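Local atomic coordinates of farnesyl pyrophosphate synthase (PDB entry 3ZOU), a protein that catalyses the addition of isopentenyl diphosphate to geranyl diphosphate to give farnesyl diphosphate, probably with magnesium ions activating the allylic diphosphate as in related synthases. Residues His83-Leu86 / Asp91-Leu94; His77-Val82 / Gly116-Ala121; Glu265-Ala270 / Gln286-Ile291. All coordinates share one frame; numbering follows the deposited sequence.

Followed from the N terminus, the chain meets its first contacts on helix 67-85, after three earlier helices. Segment 77-82 lies against segment 116-121 of helix 107-126, so contact 2 closes the longer loop. The next residues, 83-86, lead out of the helix and turn back on 91-94 in contact 1, a short loop contained within the longer one. Both contacts touch geranyl diphosphate and the second subunit, with their centres about 14 Å apart. Contact 3 follows in series and closes its own loop between helix 256-273 and helix 282-293. It lies on the other side of the chain's centre from contact 2, their nearest atoms about 13 Å apart, and borders a different ligand.

Contact 1: residues His83-Leu86 / Asp91-Leu94; sequences HDDL and DDDL. With MG (magnesium ion), chain D; MG (magnesium ion), chain C; GPP (geranyl diphosphate), chain E.
Asp-85 and Leu-86, where helix 67-85 gives way to the loop, meet Asp-91 and Asp-92 through two backbone hydrogen bonds. Asp-92 N donates to Asp-85 O at 3.0 Å, and Asp-91 N to Leu-86 O at 2.9 Å, which folds the loop back onto the residues at that point.

Among the charged groups, the carboxylates of Asp-85 and Asp-92 stand nearly perpendicular (planes 85° apart), with Asp-85 OD1 4.3 Å from Asp-92 OD2. One water donates to both oxygens, which probably eases the meeting of like charges, and Arg-95 forms a salt bridge with Asp-85.

Metal coordination joins the pair to the substrate, because that same water is also a ligand of a magnesium ion. Asp-84 has CG anti to its backbone nitrogen (chi1 -179°), which carries its carboxylate to the diphosphate. There Asp-84 OD2 binds this magnesium at 2.1 Å while Asp-84 OD1, also hydrogen-bonded by Gln-158 NE2, binds a second at 2.2 Å, and O1A of geranyl diphosphate bridges the two ions. Asp-90, within the connecting turn, is a ligand of both metals. Paired aspartates followed by a third beyond a short turn make up the first aspartate-rich motif of polyprenyl synthases.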
loop_
_atom_site.group_PDB
_atom_site.type_symbol
_atom_site.label_atom_id
_atom_site.label_comp_id
_atom_site.label_asym_id
_atom_site.label_seq_id
_atom_site.Cartn_x
_atom_site.Cartn_y
_atom_site.Cartn_z
ATOM N N HIS A 83 -12.431 0.135 -3.867
ATOM C CA HIS A 83 -12.450 -1.325 -4.045
ATOM C C HIS A 83 -13.767 -1.915 -3.555
ATOM O O HIS A 83 -14.249 -2.841 -4.165
ATOM C CB HIS A 83 -11.223 -1.987 -3.436
ATOM C CG HIS A 83 -9.972 -1.808 -4.249
ATOM N ND1 HIS A 83 -8.773 -2.402 -3.917
ATOM C CD2 HIS A 83 -9.740 -1.130 -5.396
ATOM C CE1 HIS A 83 -7.857 -2.081 -4.798
ATOM N NE2 HIS A 83 -8.412 -1.302 -5.713
ATOM N N ASP A 84 -14.291 -1.430 -2.435
ATOM C CA ASP A 84 -15.562 -1.923 -1.866
ATOM C C ASP A 84 -16.703 -1.736 -2.906
ATOM O O ASP A 84 -17.612 -2.558 -2.952
ATOM C CB ASP A 84 -15.899 -1.167 -0.608
ATOM C CG ASP A 84 -17.186 -1.620 0.052
ATOM O OD1 ASP A 84 -17.241 -2.760 0.620
ATOM O OD2 ASP A 84 -18.171 -0.874 -0.008
ATOM N N ASP A 85 -16.659 -0.704 -3.709
ATOM C CA ASP A 85 -17.743 -0.402 -4.620
ATOM C C ASP A 85 -17.710 -1.309 -5.864
ATOM O O ASP A 85 -18.666 -1.374 -6.617
ATOM C CB ASP A 85 -17.650 1.043 -5.082
ATOM C CG ASP A 85 -18.079 2.065 -4.043
ATOM O OD1 ASP A 85 -18.892 1.757 -3.164
ATOM O OD2 ASP A 85 -17.633 3.202 -4.188
ATOM N N LEU A 86 -16.568 -1.955 -6.115
ATOM C CA LEU A 86 -16.413 -2.737 -7.353
ATOM C C LEU A 86 -17.448 -3.842 -7.522
ATOM O O LEU A 86 -17.941 -4.363 -6.570
ATOM C CB LEU A 86 -15.030 -3.393 -7.398
ATOM C CG LEU A 86 -13.827 -2.470 -7.461
ATOM C CD1 LEU A 86 -12.557 -3.271 -7.273
ATOM C CD2 LEU A 86 -13.790 -1.728 -8.787
ATOM N N ASP A 91 -20.646 -3.872 -5.684
ATOM C CA ASP A 91 -21.248 -3.558 -6.986
ATOM C C ASP A 91 -22.175 -2.354 -6.899
ATOM O O ASP A 91 -23.389 -2.405 -7.225
ATOM C CB ASP A 91 -21.981 -4.816 -7.523
ATOM C CG ASP A 91 -22.332 -4.730 -9.007
ATOM O OD1 ASP A 91 -21.838 -3.898 -9.763
ATOM O OD2 ASP A 91 -23.153 -5.605 -9.427
ATOM N N ASP A 92 -21.633 -1.242 -6.403
ATOM C CA ASP A 92 -22.396 -0.046 -6.284
ATOM C C ASP A 92 -22.162 0.916 -7.430
ATOM O O ASP A 92 -21.018 1.232 -7.762
ATOM C CB ASP A 92 -22.138 0.613 -4.933
ATOM C CG ASP A 92 -23.098 0.082 -3.845
ATOM O OD1 ASP A 92 -24.291 0.029 -4.125
ATOM O OD2 ASP A 92 -22.631 -0.348 -2.793
ATOM N N ASP A 93 -23.252 1.372 -8.048
ATOM C CA ASP A 93 -23.204 2.401 -9.085
ATOM C C ASP A 93 -22.981 3.798 -8.540
ATOM O O ASP A 93 -22.549 4.708 -9.238
ATOM C CB ASP A 93 -24.519 2.370 -9.847
ATOM C CG ASP A 93 -24.719 1.095 -10.656
ATOM O OD1 ASP A 93 -23.794 0.320 -10.927
ATOM O OD2 ASP A 93 -25.905 0.911 -11.130
ATOM N N LEU A 94 -23.378 3.979 -7.278
ATOM C CA LEU A 94 -23.349 5.266 -6.619
ATOM C C LEU A 94 -22.668 5.228 -5.248
ATOM O O LEU A 94 -22.668 4.202 -4.569
ATOM C CB LEU A 94 -24.776 5.750 -6.373
ATOM C CG LEU A 94 -25.629 5.893 -7.638
ATOM C CD1 LEU A 94 -27.083 6.050 -7.168
ATOM C CD2 LEU A 94 -25.148 7.102 -8.429
HETATM MG MG MG D . -20.221 -1.012 0.353
HETATM MG MG MG C . -19.010 -3.545 1.653
HETATM C C1 GPP E . -17.367 -0.002 3.410
HETATM O O1 GPP E . -18.281 -0.858 4.139
HETATM C C2 GPP E . -16.030 -0.658 3.324
HETATM C C3 GPP E . -15.066 -0.487 4.261
HETATM C C4 GPP E . -15.309 0.508 5.322
HETATM C C5 GPP E . -13.745 -1.107 4.160
HETATM C C6 GPP E . -13.507 -1.601 2.718
HETATM C C7 GPP E . -12.258 -2.357 2.722
HETATM C C8 GPP E . -11.592 -2.824 1.676
HETATM C C9 GPP E . -11.930 -2.665 0.183
HETATM C C10 GPP E . -10.395 -3.546 2.208
HETATM P PA GPP E . -19.775 -1.053 3.593
HETATM O O1A GPP E . -19.720 -1.745 2.204
HETATM O O2A GPP E . -20.490 -1.835 4.677
HETATM O O3A GPP E . -20.275 0.473 3.639
HETATM P PB GPP E . -20.768 1.428 2.432
HETATM O O1B GPP E . -20.471 0.649 1.159
HETATM O O2B GPP E . -22.254 1.642 2.635
HETATM O O3B GPP E . -19.881 2.646 2.690
HETATM O O HOH W 1 -21.113 3.218 -2.626
HETATM O O HOH W 2 -20.443 -0.261 -1.569
HETATM O O HOH W 3 -22.252 -1.329 0.446
HETATM O O HOH W 4 -20.647 -4.591 2.528
HETATM O O HOH W 5 -17.888 -3.929 3.533
HETATM O O HOH W 6 -18.489 -5.459 0.858
#

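Contact 2: residues His77-Val82 / Gly116-Ala121. With GPP (geranyl diphosphate), chain E.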
loop_
_atom_site.group_PDB
_atom_site.type_symbol
_atom_site.label_atom_id
_atom_site.label_comp_id
_atom_site.label_asym_id
_atom_site.label_seq_id
_atom_site.Cartn_x
_atom_site.Cartn_y
_atom_site.Cartn_z
ATOM N N HIS A 77 -8.607 5.238 3.556
ATOM C CA HIS A 77 -10.037 5.208 3.566
ATOM C C HIS A 77 -10.646 5.298 2.128
ATOM O O HIS A 77 -11.423 4.451 1.721
ATOM C CB HIS A 77 -10.592 6.335 4.448
ATOM C CG HIS A 77 -12.073 6.347 4.545
ATOM N ND1 HIS A 77 -12.834 5.272 4.921
ATOM C CD2 HIS A 77 -12.947 7.327 4.231
ATOM C CE1 HIS A 77 -14.104 5.611 4.881
ATOM N NE2 HIS A 77 -14.187 6.846 4.448
ATOM N N ALA A 78 -10.172 6.257 1.368
ATOM C CA ALA A 78 -10.659 6.487 -0.006
ATOM C C ALA A 78 -10.390 5.278 -0.877
ATOM O O ALA A 78 -11.246 4.850 -1.604
ATOM C CB ALA A 78 -9.987 7.707 -0.587
ATOM N N TYR A 79 -9.169 4.712 -0.773
ATOM C CA TYR A 79 -8.826 3.562 -1.662
ATOM C C TYR A 79 -9.775 2.407 -1.277
ATOM O O TYR A 79 -10.311 1.705 -2.176
ATOM C CB TYR A 79 -7.370 3.148 -1.620
ATOM C CG TYR A 79 -7.092 1.784 -0.973
ATOM C CD1 TYR A 79 -7.406 0.636 -1.641
ATOM C CD2 TYR A 79 -6.501 1.647 0.260
ATOM C CE1 TYR A 79 -7.186 -0.615 -1.069
ATOM C CE2 TYR A 79 -6.296 0.410 0.853
ATOM C CZ TYR A 79 -6.619 -0.715 0.187
ATOM O OH TYR A 79 -6.441 -1.921 0.784
ATOM N N SER A 80 -10.053 2.229 0.018
ATOM C CA SER A 80 -10.889 1.089 0.450
ATOM C C SER A 80 -12.293 1.193 -0.060
ATOM O O SER A 80 -12.852 0.180 -0.479
ATOM C CB SER A 80 -10.847 0.969 1.977
ATOM O OG SER A 80 -11.697 1.913 2.581
ATOM N N LEU A 81 -12.821 2.405 -0.205
ATOM C CA LEU A 81 -14.214 2.590 -0.700
ATOM C C LEU A 81 -14.282 2.286 -2.203
ATOM O O LEU A 81 -15.241 1.706 -2.657
ATOM C CB LEU A 81 -14.692 4.013 -0.362
ATOM C CG LEU A 81 -14.810 4.321 1.151
ATOM C CD1 LEU A 81 -15.352 5.757 1.253
ATOM C CD2 LEU A 81 -15.593 3.249 1.898
ATOM N N VAL A 82 -13.254 2.680 -2.956
ATOM C CA VAL A 82 -13.218 2.383 -4.390
ATOM C C VAL A 82 -13.282 0.886 -4.574
ATOM O O VAL A 82 -14.074 0.420 -5.396
ATOM C CB VAL A 82 -11.992 3.034 -5.061
ATOM C CG1 VAL A 82 -11.882 2.565 -6.500
ATOM C CG2 VAL A 82 -12.093 4.554 -5.030
ATOM N N GLY A 116 -2.896 2.966 -6.361
ATOM C CA GLY A 116 -1.991 4.079 -6.308
ATOM C C GLY A 116 -2.260 4.952 -5.078
ATOM O O GLY A 116 -1.328 5.508 -4.533
ATOM N N LEU A 117 -3.519 5.040 -4.638
ATOM C CA LEU A 117 -3.847 5.801 -3.408
ATOM C C LEU A 117 -3.228 5.105 -2.231
ATOM O O LEU A 117 -2.770 5.756 -1.310
ATOM C CB LEU A 117 -5.372 5.943 -3.236
ATOM C CG LEU A 117 -6.080 6.871 -4.236
ATOM C CD1 LEU A 117 -7.582 6.739 -4.081
ATOM C CD2 LEU A 117 -5.608 8.280 -4.136
ATOM N N GLN A 118 -3.272 3.771 -2.198
ATOM C CA GLN A 118 -2.660 3.080 -1.068
ATOM C C GLN A 118 -1.168 3.365 -0.979
ATOM O O GLN A 118 -0.621 3.673 0.060
ATOM C CB GLN A 118 -2.967 1.579 -1.049
ATOM C CG GLN A 118 -2.281 0.954 0.151
ATOM C CD GLN A 118 -2.691 -0.463 0.559
ATOM O OE1 GLN A 118 -2.479 -0.810 1.711
ATOM N NE2 GLN A 118 -3.081 -1.286 -0.355
ATOM N N ALA A 119 -0.468 3.212 -2.119
ATOM C CA ALA A 119 0.989 3.546 -2.128
ATOM C C ALA A 119 1.242 4.991 -1.703
ATOM O O ALA A 119 2.162 5.209 -0.933
ATOM C CB ALA A 119 1.604 3.284 -3.489
ATOM N N LEU A 120 0.373 5.861 -2.181
ATOM C CA LEU A 120 0.573 7.277 -1.838
ATOM C C LEU A 120 0.482 7.510 -0.358
ATOM O O LEU A 120 1.148 8.397 0.178
ATOM C CB LEU A 120 -0.389 8.111 -2.598
ATOM C CG LEU A 120 -0.344 9.628 -2.462
ATOM C CD1 LEU A 120 1.011 10.098 -2.907
ATOM C CD2 LEU A 120 -1.431 10.216 -3.347
ATOM N N ALA A 121 -0.442 6.837 0.310
ATOM C CA ALA A 121 -0.620 7.002 1.755
ATOM C C ALA A 121 0.733 6.787 2.440
ATOM O O ALA A 121 1.122 7.492 3.387
ATOM C CB ALA A 121 -1.682 6.095 2.296
HETATM C C1 GPP E . -17.367 -0.002 3.410
HETATM O O1 GPP E . -18.281 -0.858 4.139
HETATM C C2 GPP E . -16.030 -0.658 3.324
HETATM C C3 GPP E . -15.066 -0.487 4.261
HETATM C C4 GPP E . -15.309 0.508 5.322
HETATM C C5 GPP E . -13.745 -1.107 4.160
HETATM C C6 GPP E . -13.507 -1.601 2.718
HETATM C C7 GPP E . -12.258 -2.357 2.722
HETATM C C8 GPP E . -11.592 -2.824 1.676
HETATM C C9 GPP E . -11.930 -2.665 0.183
HETATM C C10 GPP E . -10.395 -3.546 2.208
HETATM P PA GPP E . -19.775 -1.053 3.593
HETATM O O1A GPP E . -19.720 -1.745 2.204
HETATM O O2A GPP E . -20.490 -1.835 4.677
HETATM O O3A GPP E . -20.275 0.473 3.639
HETATM P PB GPP E . -20.768 1.428 2.432
HETATM O O1B GPP E . -20.471 0.649 1.159
HETATM O O2B GPP E . -22.254 1.642 2.635
HETATM O O3B GPP E . -19.881 2.646 2.690
HETATM O O HOH W 7 -4.737 -2.057 2.665
#
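Gln-118 reaches over Tyr-79 because its CG stands opposite the backbone nitrogen (chi1 180°) and the chain runs on extended, while the chi1 of Tyr-79, 111°, lies well away from a staggered value and suggests some torsional strain. The two side chains consequently run alongside one another in the same direction. Gln-118 CB makes a CH-pi contact over the face of the ring, 4.1 Å from the Tyr-79 ring centroid, and the amide continues along that ring, its plane only 19° from the aromatic plane.

At the polar ends, Tyr-79 OH gives its proton to a water at 2.5 Å, and the water donates in turn to Gln-118 OE1 at 2.8 Å. The amide's other end bonds across the dimer interface, where Gln-118 NE2 is hydrogen-bonded to the backbone O of Asp-115 of the second subunit. Nearer the backbone the packing is apolar: Tyr-79 CB meets Leu-117 CB at 3.8 Å, between helices that run nearly antiparallel with axes 8.7 Å apart.

On the substrate side, Ser-80 CB lies 3.7 Å from C7 of geranyl diphosphate. Ser-80 OG donates to His-77 O at 2.7 Å, sharing that acceptor with Leu-81 N.

Tyr-79 lies five residues before the first aspartate of the motif, a position where some related short-chain synthases carry an aromatic side chain that limits product length; Tyr-79 may act likewise. The chemistry thus implies a ring packed over one face by Gln-118 and edge-to-face with His-83, its hydroxyl tied through water to an amide held by the partner subunit.

Contact 3: residues Glu265-Ala270 / Gln286-Ile291. With 6H6 (3-(2-oxo-1,3-benzoxazol-3(2H)-yl)propanoic acid), chain G.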
loop_
_atom_site.group_PDB
_atom_site.type_symbol
_atom_site.label_atom_id
_atom_site.label_comp_id
_atom_site.label_asym_id
_atom_site.label_seq_id
_atom_site.Cartn_x
_atom_site.Cartn_y
_atom_site.Cartn_z
ATOM N N GLU A 265 -23.583 3.903 26.411
ATOM C CA GLU A 265 -22.514 3.284 27.173
ATOM C C GLU A 265 -21.167 3.420 26.456
ATOM O O GLU A 265 -20.161 3.664 27.099
ATOM C CB GLU A 265 -22.816 1.802 27.424
ATOM C CG GLU A 265 -24.042 1.613 28.307
ATOM C CD GLU A 265 -24.521 0.197 28.437
ATOM O OE1 GLU A 265 -24.163 -0.690 27.622
ATOM O OE2 GLU A 265 -25.324 0.014 29.370
ATOM N N LEU A 266 -21.174 3.273 25.135
ATOM C CA LEU A 266 -19.947 3.403 24.306
ATOM C C LEU A 266 -19.444 4.862 24.328
ATOM O O LEU A 266 -18.255 5.122 24.545
ATOM C CB LEU A 266 -20.187 2.915 22.870
ATOM C CG LEU A 266 -20.413 1.373 22.769
ATOM C CD1 LEU A 266 -21.026 1.102 21.447
ATOM C CD2 LEU A 266 -19.084 0.632 23.007
ATOM N N ARG A 267 -20.378 5.803 24.153
ATOM C CA ARG A 267 -19.999 7.214 24.320
ATOM C C ARG A 267 -19.340 7.410 25.709
ATOM O O ARG A 267 -18.312 8.059 25.886
ATOM C CB ARG A 267 -21.207 8.098 24.283
ATOM C CG ARG A 267 -20.919 9.558 24.639
ATOM C CD ARG A 267 -22.186 10.277 25.052
ATOM N NE ARG A 267 -22.724 9.681 26.262
ATOM C CZ ARG A 267 -23.948 9.943 26.725
ATOM N NH1 ARG A 267 -24.748 10.701 25.991
ATOM N NH2 ARG A 267 -24.372 9.325 27.845
ATOM N N ASP A 268 -19.968 6.870 26.740
ATOM C CA ASP A 268 -19.404 7.025 28.060
ATOM C C ASP A 268 -18.035 6.424 28.247
ATOM O O ASP A 268 -17.214 6.956 28.908
ATOM C CB ASP A 268 -20.360 6.473 29.126
ATOM C CG ASP A 268 -21.640 7.200 29.206
ATOM O OD1 ASP A 268 -21.746 8.362 28.693
ATOM O OD2 ASP A 268 -22.572 6.621 29.849
ATOM N N LEU A 269 -17.786 5.259 27.633
ATOM C CA LEU A 269 -16.476 4.681 27.692
ATOM C C LEU A 269 -15.456 5.549 26.997
ATOM O O LEU A 269 -14.376 5.699 27.489
ATOM C CB LEU A 269 -16.505 3.277 27.040
ATOM C CG LEU A 269 -17.224 2.195 27.798
ATOM C CD1 LEU A 269 -17.402 0.925 26.950
ATOM C CD2 LEU A 269 -16.529 1.906 29.108
ATOM N N ALA A 270 -15.864 6.168 25.871
ATOM C CA ALA A 270 -14.962 7.077 25.144
ATOM C C ALA A 270 -14.594 8.277 26.014
ATOM O O ALA A 270 -13.460 8.689 26.099
ATOM C CB ALA A 270 -15.578 7.525 23.854
ATOM N N GLN A 286 -16.427 16.074 22.221
ATOM C CA GLN A 286 -17.567 16.540 21.444
ATOM C C GLN A 286 -17.949 15.586 20.298
ATOM O O GLN A 286 -19.111 15.403 19.980
ATOM C CB GLN A 286 -17.323 17.965 20.924
ATOM C CG GLN A 286 -17.324 18.993 22.033
ATOM C CD GLN A 286 -17.161 20.417 21.475
ATOM O OE1 GLN A 286 -17.644 20.722 20.366
ATOM N NE2 GLN A 286 -16.567 21.292 22.255
ATOM N N LEU A 287 -16.934 15.040 19.655
ATOM C CA LEU A 287 -17.173 14.045 18.626
ATOM C C LEU A 287 -17.862 12.811 19.190
ATOM O O LEU A 287 -18.798 12.355 18.587
ATOM C CB LEU A 287 -15.837 13.641 17.950
ATOM C CG LEU A 287 -16.040 12.571 16.872
ATOM C CD1 LEU A 287 -16.753 13.130 15.667
ATOM C CD2 LEU A 287 -14.641 12.108 16.488
ATOM N N ALA A 288 -17.418 12.335 20.310
ATOM C CA ALA A 288 -18.076 11.200 20.958
ATOM C C ALA A 288 -19.549 11.416 21.209
ATOM O O ALA A 288 -20.379 10.532 20.952
ATOM C CB ALA A 288 -17.356 10.752 22.188
ATOM N N ARG A 289 -19.865 12.626 21.708
ATOM C CA ARG A 289 -21.286 12.946 21.884
ATOM C C ARG A 289 -22.019 13.077 20.592
ATOM O O ARG A 289 -23.175 12.598 20.435
ATOM C CB ARG A 289 -21.375 14.216 22.734
ATOM C CG ARG A 289 -20.753 14.030 24.101
ATOM C CD ARG A 289 -21.146 15.135 25.084
ATOM N NE ARG A 289 -20.383 15.020 26.298
ATOM C CZ ARG A 289 -19.318 15.767 26.582
ATOM N NH1 ARG A 289 -18.866 16.655 25.718
ATOM N NH2 ARG A 289 -18.697 15.595 27.730
ATOM N N TYR A 290 -21.443 13.753 19.617
ATOM C CA TYR A 290 -22.077 13.939 18.318
ATOM C C TYR A 290 -22.511 12.601 17.685
ATOM O O TYR A 290 -23.598 12.487 17.130
ATOM C CB TYR A 290 -21.131 14.649 17.352
ATOM C CG TYR A 290 -21.618 14.628 15.945
ATOM C CD1 TYR A 290 -22.583 15.534 15.501
ATOM C CD2 TYR A 290 -21.097 13.694 15.033
ATOM C CE1 TYR A 290 -23.066 15.490 14.195
ATOM C CE2 TYR A 290 -21.597 13.635 13.757
ATOM C CZ TYR A 290 -22.593 14.532 13.362
ATOM O OH TYR A 290 -23.054 14.478 12.037
ATOM N N ILE A 291 -21.617 11.609 17.809
ATOM C CA ILE A 291 -21.842 10.331 17.144
ATOM C C ILE A 291 -23.156 9.671 17.606
ATOM O O ILE A 291 -23.924 9.177 16.790
ATOM C CB ILE A 291 -20.660 9.374 17.381
ATOM C CG1 ILE A 291 -19.440 9.805 16.567
ATOM C CG2 ILE A 291 -21.012 7.956 17.009
ATOM C CD1 ILE A 291 -18.170 9.222 17.066
HETATM O O 6H6 G . -23.336 18.041 8.109
HETATM N N1 6H6 G . -21.041 16.875 11.389
HETATM O O1 6H6 G . -21.582 18.594 12.817
HETATM C C2 6H6 G . -20.883 17.617 12.481
HETATM O O2 6H6 G . -19.817 17.148 13.177
HETATM C C3 6H6 G . -19.344 16.080 12.513
HETATM C C4 6H6 G . -18.287 15.249 12.825
HETATM C C5 6H6 G . -18.023 14.226 11.920
HETATM C C6 6H6 G . -18.798 14.064 10.775
HETATM C C7 6H6 G . -19.849 14.894 10.450
HETATM C C8 6H6 G . -20.122 15.908 11.356
HETATM C C9 6H6 G . -22.049 17.117 10.366
HETATM C C10 6H6 G . -21.419 18.229 9.497
HETATM C C11 6H6 G . -22.152 18.434 8.172
HETATM O OXT 6H6 G . -21.517 19.025 7.266
#
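The guanidinium groups of Arg-267 and Arg-289 are turned 55° from each other, and the two side chains touch through their aliphatic parts, Arg-267 CD to Arg-289 CG at 4.1 Å. The edge of the Arg-267 guanidinium faces the carboxylate of Asp-268, its neighbour in sequence. Both NE and NH2 of Arg-267 donate to Asp-268 OD1, each at 2.9 Å, and come from the same face of the carboxylate, so this side-on salt bridge loads one oxygen twice. A bend at chi3 (64°) folds the arginine back toward that aspartate. On the far side of helix 282-293, the benzoxazolone of the bound fragment covers one face of the Tyr-290 ring, with its O2 3.7 Å above the ring plane and over the centre.

Between the helices, Ala-270 CB meets Ala-288 CB in an apolar contact at 4.0 Å. Separately, the aliphatic Arg-267 CG makes van der Waals contact with Ala-288 O at 3.9 Å. The two alanines, being small, are consistent with axes 9.2 Å apart; Ala-270 also packs on helix 202-227. Leu-287 and Tyr-290 line the fragment pocket with Ile-3. The arrangement is an antiparallel pair of C-terminal helices in the largely helical polyprenyl synthase fold.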